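Side-chain contacts in phosphate transporter (Thermotoga maritima MSB8, PDB 6L85), which probably imports phosphate across the cell membrane by coupling its uptake to sodium ions, as a bacterial relative of the human SLC20 carriers: residues Thr185-Ser188 against Leu189-Lys193; Leu205-Ala208 against Phe209-Thr213. All coordinates share one frame; numbering follows the deposited sequence.

Contact 1 (Thr185-Ser188 against Leu189-Lys193); sequences TMIS and LFVKK. With LMT (dodecyl-beta-D-maltoside), chain N.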
loop_
_atom_site.group_PDB
_atom_site.type_symbol
_atom_site.label_atom_id
_atom_site.label_comp_id
_atom_site.label_asym_id
_atom_site.label_seq_id
_atom_site.Cartn_x
_atom_site.Cartn_y
_atom_site.Cartn_z
ATOM N N THR B 185 3.155 12.608 3.985
ATOM C CA THR B 185 2.885 12.513 5.418
ATOM C C THR B 185 2.739 11.059 5.859
ATOM O O THR B 185 3.370 10.622 6.835
ATOM C CB THR B 185 1.628 13.329 5.759
ATOM O OG1 THR B 185 1.796 14.671 5.287
ATOM C CG2 THR B 185 1.403 13.378 7.258
ATOM N N MET B 186 1.919 10.288 5.138
ATOM C CA MET B 186 1.704 8.887 5.499
ATOM C C MET B 186 3.015 8.102 5.484
ATOM O O MET B 186 3.331 7.383 6.434
ATOM C CB MET B 186 0.689 8.247 4.550
ATOM C CG MET B 186 -0.715 8.849 4.620
ATOM S SD MET B 186 -1.910 7.940 3.590
ATOM C CE MET B 186 -1.610 8.666 2.001
ATOM N N ILE B 187 3.806 8.259 4.422
ATOM C CA ILE B 187 5.013 7.469 4.261
ATOM C C ILE B 187 6.068 7.882 5.280
ATOM O O ILE B 187 6.658 7.030 5.958
ATOM C CB ILE B 187 5.534 7.594 2.813
ATOM C CG1 ILE B 187 4.528 6.998 1.822
ATOM C CG2 ILE B 187 6.930 6.964 2.675
ATOM C CD1 ILE B 187 4.294 5.543 2.003
ATOM N N SER B 188 6.348 9.188 5.392
ATOM C CA SER B 188 7.385 9.619 6.325
ATOM C C SER B 188 7.044 9.210 7.749
ATOM O O SER B 188 7.915 8.734 8.484
ATOM C CB SER B 188 7.603 11.129 6.223
ATOM O OG SER B 188 6.418 11.826 6.572
ATOM N N LEU B 189 5.771 9.318 8.147
ATOM C CA LEU B 189 5.425 8.888 9.502
ATOM C C LEU B 189 5.503 7.371 9.655
ATOM O O LEU B 189 5.920 6.869 10.703
ATOM C CB LEU B 189 4.031 9.393 9.864
ATOM C CG LEU B 189 3.982 10.912 10.044
ATOM C CD1 LEU B 189 2.544 11.384 10.183
ATOM C CD2 LEU B 189 4.801 11.277 11.279
ATOM N N PHE B 190 5.088 6.614 8.638
ATOM C CA PHE B 190 5.179 5.165 8.745
ATOM C C PHE B 190 6.629 4.722 8.869
ATOM O O PHE B 190 6.965 3.879 9.705
ATOM C CB PHE B 190 4.520 4.519 7.526
ATOM C CG PHE B 190 4.686 3.035 7.462
ATOM C CD1 PHE B 190 4.092 2.219 8.412
ATOM C CD2 PHE B 190 5.407 2.446 6.426
ATOM C CE1 PHE B 190 4.232 0.822 8.345
ATOM C CE2 PHE B 190 5.538 1.053 6.347
ATOM C CZ PHE B 190 4.944 0.249 7.306
ATOM N N VAL B 191 7.503 5.302 8.060
ATOM C CA VAL B 191 8.897 4.893 8.063
ATOM C C VAL B 191 9.577 5.347 9.351
ATOM O O VAL B 191 10.391 4.615 9.929
ATOM C CB VAL B 191 9.601 5.445 6.810
ATOM C CG1 VAL B 191 11.121 5.250 6.929
ATOM C CG2 VAL B 191 9.024 4.769 5.535
ATOM N N LYS B 192 9.231 6.541 9.840
ATOM C CA LYS B 192 9.867 7.070 11.043
ATOM C C LYS B 192 9.349 6.381 12.300
ATOM O O LYS B 192 10.115 5.760 13.032
ATOM C CB LYS B 192 9.649 8.586 11.110
ATOM C CG LYS B 192 10.265 9.245 12.341
ATOM C CD LYS B 192 11.775 9.357 12.195
ATOM C CE LYS B 192 12.465 9.637 13.534
ATOM N NZ LYS B 192 12.969 8.376 14.142
ATOM N N LYS B 193 8.045 6.459 12.559
ATOM C CA LYS B 193 7.501 5.951 13.817
ATOM C C LYS B 193 7.265 4.446 13.814
ATOM O O LYS B 193 7.500 3.788 14.830
ATOM C CB LYS B 193 6.185 6.652 14.148
ATOM C CG LYS B 193 6.349 8.092 14.531
ATOM C CD LYS B 193 6.247 8.236 16.037
ATOM C CE LYS B 193 5.000 7.542 16.570
ATOM N NZ LYS B 193 4.815 7.857 18.021
HETATM C "C1'" LMT N . 14.183 -1.916 6.921
HETATM C "C2'" LMT N . 15.444 -1.566 6.168
HETATM C "C3'" LMT N . 16.689 -2.065 6.887
HETATM C "C4'" LMT N . 16.398 -3.307 7.697
HETATM C "C5'" LMT N . 15.214 -3.089 8.642
HETATM C "C6'" LMT N . 15.723 -2.893 10.043
HETATM O "O1'" LMT N . 13.207 -0.878 6.716
HETATM O "O2'" LMT N . 15.405 -2.125 4.874
HETATM O "O3'" LMT N . 17.197 -1.037 7.714
HETATM O "O5'" LMT N . 14.448 -1.949 8.294
HETATM O "O6'" LMT N . 15.722 -4.142 10.713
HETATM C C1 LMT N . 12.157 -1.148 5.764
HETATM C C2 LMT N . 12.606 -0.660 4.366
HETATM C C3 LMT N . 11.690 0.516 3.968
HETATM C C4 LMT N . 10.337 -0.057 3.528
HETATM C C5 LMT N . 9.508 1.156 3.092
HETATM C C6 LMT N . 8.026 0.758 3.034
HETATM C C7 LMT N . 7.300 1.759 2.098
HETATM C C8 LMT N . 5.795 1.763 2.514
HETATM C C9 LMT N . 4.942 0.966 1.501
HETATM C C10 LMT N . 3.451 1.022 1.925
HETATM C C11 LMT N . 2.803 2.221 1.234
HETATM C C12 LMT N . 1.394 1.882 0.748
#
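Ile-187 O receives the shortest hydrogen bond of this helical stretch, from Val-191 N at 2.8 Å, and the line is fairly straight, 165° at the hydrogen. Against the same oxygen packs a methyl of Val-191, its CG2 3.3 Å from Ile-187 O. That branch stands beside its own backbone N because CG1 takes the place anti to it (chi1 169°), and it also approaches Ile-187 CG2 at 4.2 Å, the two side chains crossing at a slant. On another side of the helix, Thr-185 and Leu-189 run side by side in the same direction. Their methyls meet where Thr-185 CG2 lies 3.7 Å from Leu-189 CD1, and Leu-189 CG rests against Thr-185 O. The Thr-185 hydroxyl turns back up the chain to Leu-181 O, leaving the methyl for the leucine; Ser-188 OG likewise bonds backward, to Phe-184 O. Were Leu-189 cut back to an alanine, the Thr-185 methyl would probably lose this neighbour along the helix and a gap would open beside Phe-56 of helix 38-56. The detergent tail runs past the flank that carries Ile-187 and Phe-190, its C11 3.7 Å from Ile-187 CD1 and its C8 3.9 Å from Phe-190 CE2; the isoleucine branch and the ring both touch the alkyl chain. Four i to i+4 backbone bonds make this alpha helix near the C-terminal end of helix 167-194, widening into a pi-type turn at 190-193, in a membrane helix with a bound detergent on its apolar flank.

Contact 2 (Leu205-Ala208 against Phe209-Thr213); sequences LGIA and FSLVT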
loop_
_atom_site.group_PDB
_atom_site.type_symbol
_atom_site.label_atom_id
_atom_site.label_comp_id
_atom_site.label_asym_id
_atom_site.label_seq_id
_atom_site.Cartn_x
_atom_site.Cartn_y
_atom_site.Cartn_z
ATOM N N LEU B 205 12.305 8.830 1.740
ATOM C CA LEU B 205 11.255 7.968 1.201
ATOM C C LEU B 205 9.949 8.738 1.012
ATOM O O LEU B 205 9.243 8.545 0.006
ATOM C CB LEU B 205 11.063 6.753 2.121
ATOM C CG LEU B 205 12.133 5.679 1.878
ATOM C CD1 LEU B 205 12.264 4.713 3.046
ATOM C CD2 LEU B 205 11.786 4.926 0.606
ATOM N N GLY B 206 9.595 9.602 1.975
ATOM C CA GLY B 206 8.414 10.436 1.796
ATOM C C GLY B 206 8.494 11.269 0.533
ATOM O O GLY B 206 7.534 11.338 -0.241
ATOM N N ILE B 207 9.659 11.882 0.287
ATOM C CA ILE B 207 9.817 12.728 -0.894
ATOM C C ILE B 207 9.712 11.900 -2.165
ATOM O O ILE B 207 9.053 12.310 -3.128
ATOM C CB ILE B 207 11.148 13.505 -0.838
ATOM C CG1 ILE B 207 11.182 14.450 0.362
ATOM C CG2 ILE B 207 11.320 14.339 -2.100
ATOM C CD1 ILE B 207 10.273 15.657 0.179
ATOM N N ALA B 208 10.360 10.726 -2.213
ATOM C CA ALA B 208 10.306 9.965 -3.466
ATOM C C ALA B 208 8.874 9.525 -3.779
ATOM O O ALA B 208 8.417 9.615 -4.932
ATOM C CB ALA B 208 11.258 8.769 -3.405
ATOM N N PHE B 209 8.147 9.045 -2.762
ATOM C CA PHE B 209 6.743 8.696 -2.966
ATOM C C PHE B 209 5.933 9.905 -3.430
ATOM O O PHE B 209 5.035 9.777 -4.278
ATOM C CB PHE B 209 6.158 8.127 -1.676
ATOM C CG PHE B 209 6.328 6.640 -1.538
ATOM C CD1 PHE B 209 7.529 6.102 -1.101
ATOM C CD2 PHE B 209 5.296 5.785 -1.855
ATOM C CE1 PHE B 209 7.692 4.728 -0.979
ATOM C CE2 PHE B 209 5.457 4.411 -1.736
ATOM C CZ PHE B 209 6.652 3.887 -1.295
ATOM N N SER B 210 6.249 11.095 -2.886
ATOM C CA SER B 210 5.573 12.326 -3.304
ATOM C C SER B 210 5.812 12.614 -4.772
ATOM O O SER B 210 4.900 13.031 -5.488
ATOM C CB SER B 210 6.076 13.519 -2.488
ATOM O OG SER B 210 5.633 13.403 -1.167
ATOM N N LEU B 211 7.065 12.484 -5.209
ATOM C CA LEU B 211 7.418 12.785 -6.592
ATOM C C LEU B 211 6.654 11.895 -7.559
ATOM O O LEU B 211 6.061 12.383 -8.539
ATOM C CB LEU B 211 8.928 12.629 -6.782
ATOM C CG LEU B 211 9.605 13.754 -6.005
ATOM C CD1 LEU B 211 11.116 13.596 -5.978
ATOM C CD2 LEU B 211 9.190 15.083 -6.650
ATOM N N VAL B 212 6.639 10.578 -7.288
ATOM C CA VAL B 212 5.908 9.658 -8.170
ATOM C C VAL B 212 4.417 9.980 -8.163
ATOM O O VAL B 212 3.754 10.003 -9.215
ATOM C CB VAL B 212 6.155 8.197 -7.757
ATOM C CG1 VAL B 212 5.386 7.265 -8.691
ATOM C CG2 VAL B 212 7.651 7.891 -7.764
ATOM N N THR B 213 3.864 10.200 -6.964
ATOM C CA THR B 213 2.452 10.536 -6.819
ATOM C C THR B 213 2.104 11.797 -7.601
ATOM O O THR B 213 1.110 11.831 -8.334
ATOM C CB THR B 213 2.137 10.709 -5.328
ATOM O OG1 THR B 213 2.466 9.494 -4.630
ATOM C CG2 THR B 213 0.652 11.069 -5.091
#
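From Leu-205 to Val-212 the backbone is regular alpha helix, with four successive i to i+4 bonds; the first, Phe-209 N to Leu-205 O, is almost straight at 174°. The Leu-205 carbonyl oxygen also meets the phenylalanine ring, lying at its edge and in its plane, 3.2 Å from Phe-209 CD1. Farther along that ring, CE1 makes a looser apolar contact with Leu-205 CD2 at 4.4 Å. On another side of the helix, Ile-207 and Leu-211 pack at an angle to each other, Ile-207 CG2 reaching Leu-211 CD1 at 4.0 Å. The isoleucine places CG2 anti to its backbone N, with CG1 beside that nitrogen (chi1 -63°), which directs the methyl along the helix to the leucine. Both residues lie on the surface, where in a membrane protein they may face lipid.

Gly-206 O takes the backbone N-H of Ser-210. The hydroxyl of Ser-210 hydrogen-bonds to Ser-180 O of helix 167-194, and its OG lies 3.0 Å from Gly-206 O. Phe-209 O is gripped twice, by Thr-213 N at 3.0 Å and by Thr-213 OG1 at 2.6 Å, the two donors arriving from opposite faces of the carbonyl plane.

Helix 199-224 is set between two neighbours here. Towards helix 167-194, Phe-209 packs on Ile-183 and Ser-210 on Phe-184; towards the second subunit, Phe-209 makes an edge-to-face pair with Phe-50 of that chain, while Ala-208 lies against its Leu-290 and Val-212 against its Phe-50.

In the fold
Contacts 1 and 2 are short stretches of helices 167-194 and 199-224, which follow each other in the chain and pack together. Ile-187 joins them: its CG1 meets Phe-209 CG at 3.8 Å, while Val-191 CG1 touches Leu-205 CD1. Contact 1 is partly buried, its centre about 17 Å from that of the chain, flanked by helices 38-56, 231-258 and 320-339. Contact 2, centred about 24 Å out, is largely buried between helix 167-194 and the second subunit, although Ile-207 and Leu-211 lie on the surface. In contact 1 the hydroxyls of Thr-185 and Ser-188 bond back within their own helix; in contact 2 Ser-210 OG reaches across to helix 167-194, and Phe-209 meets an aromatic ring of the second subunit.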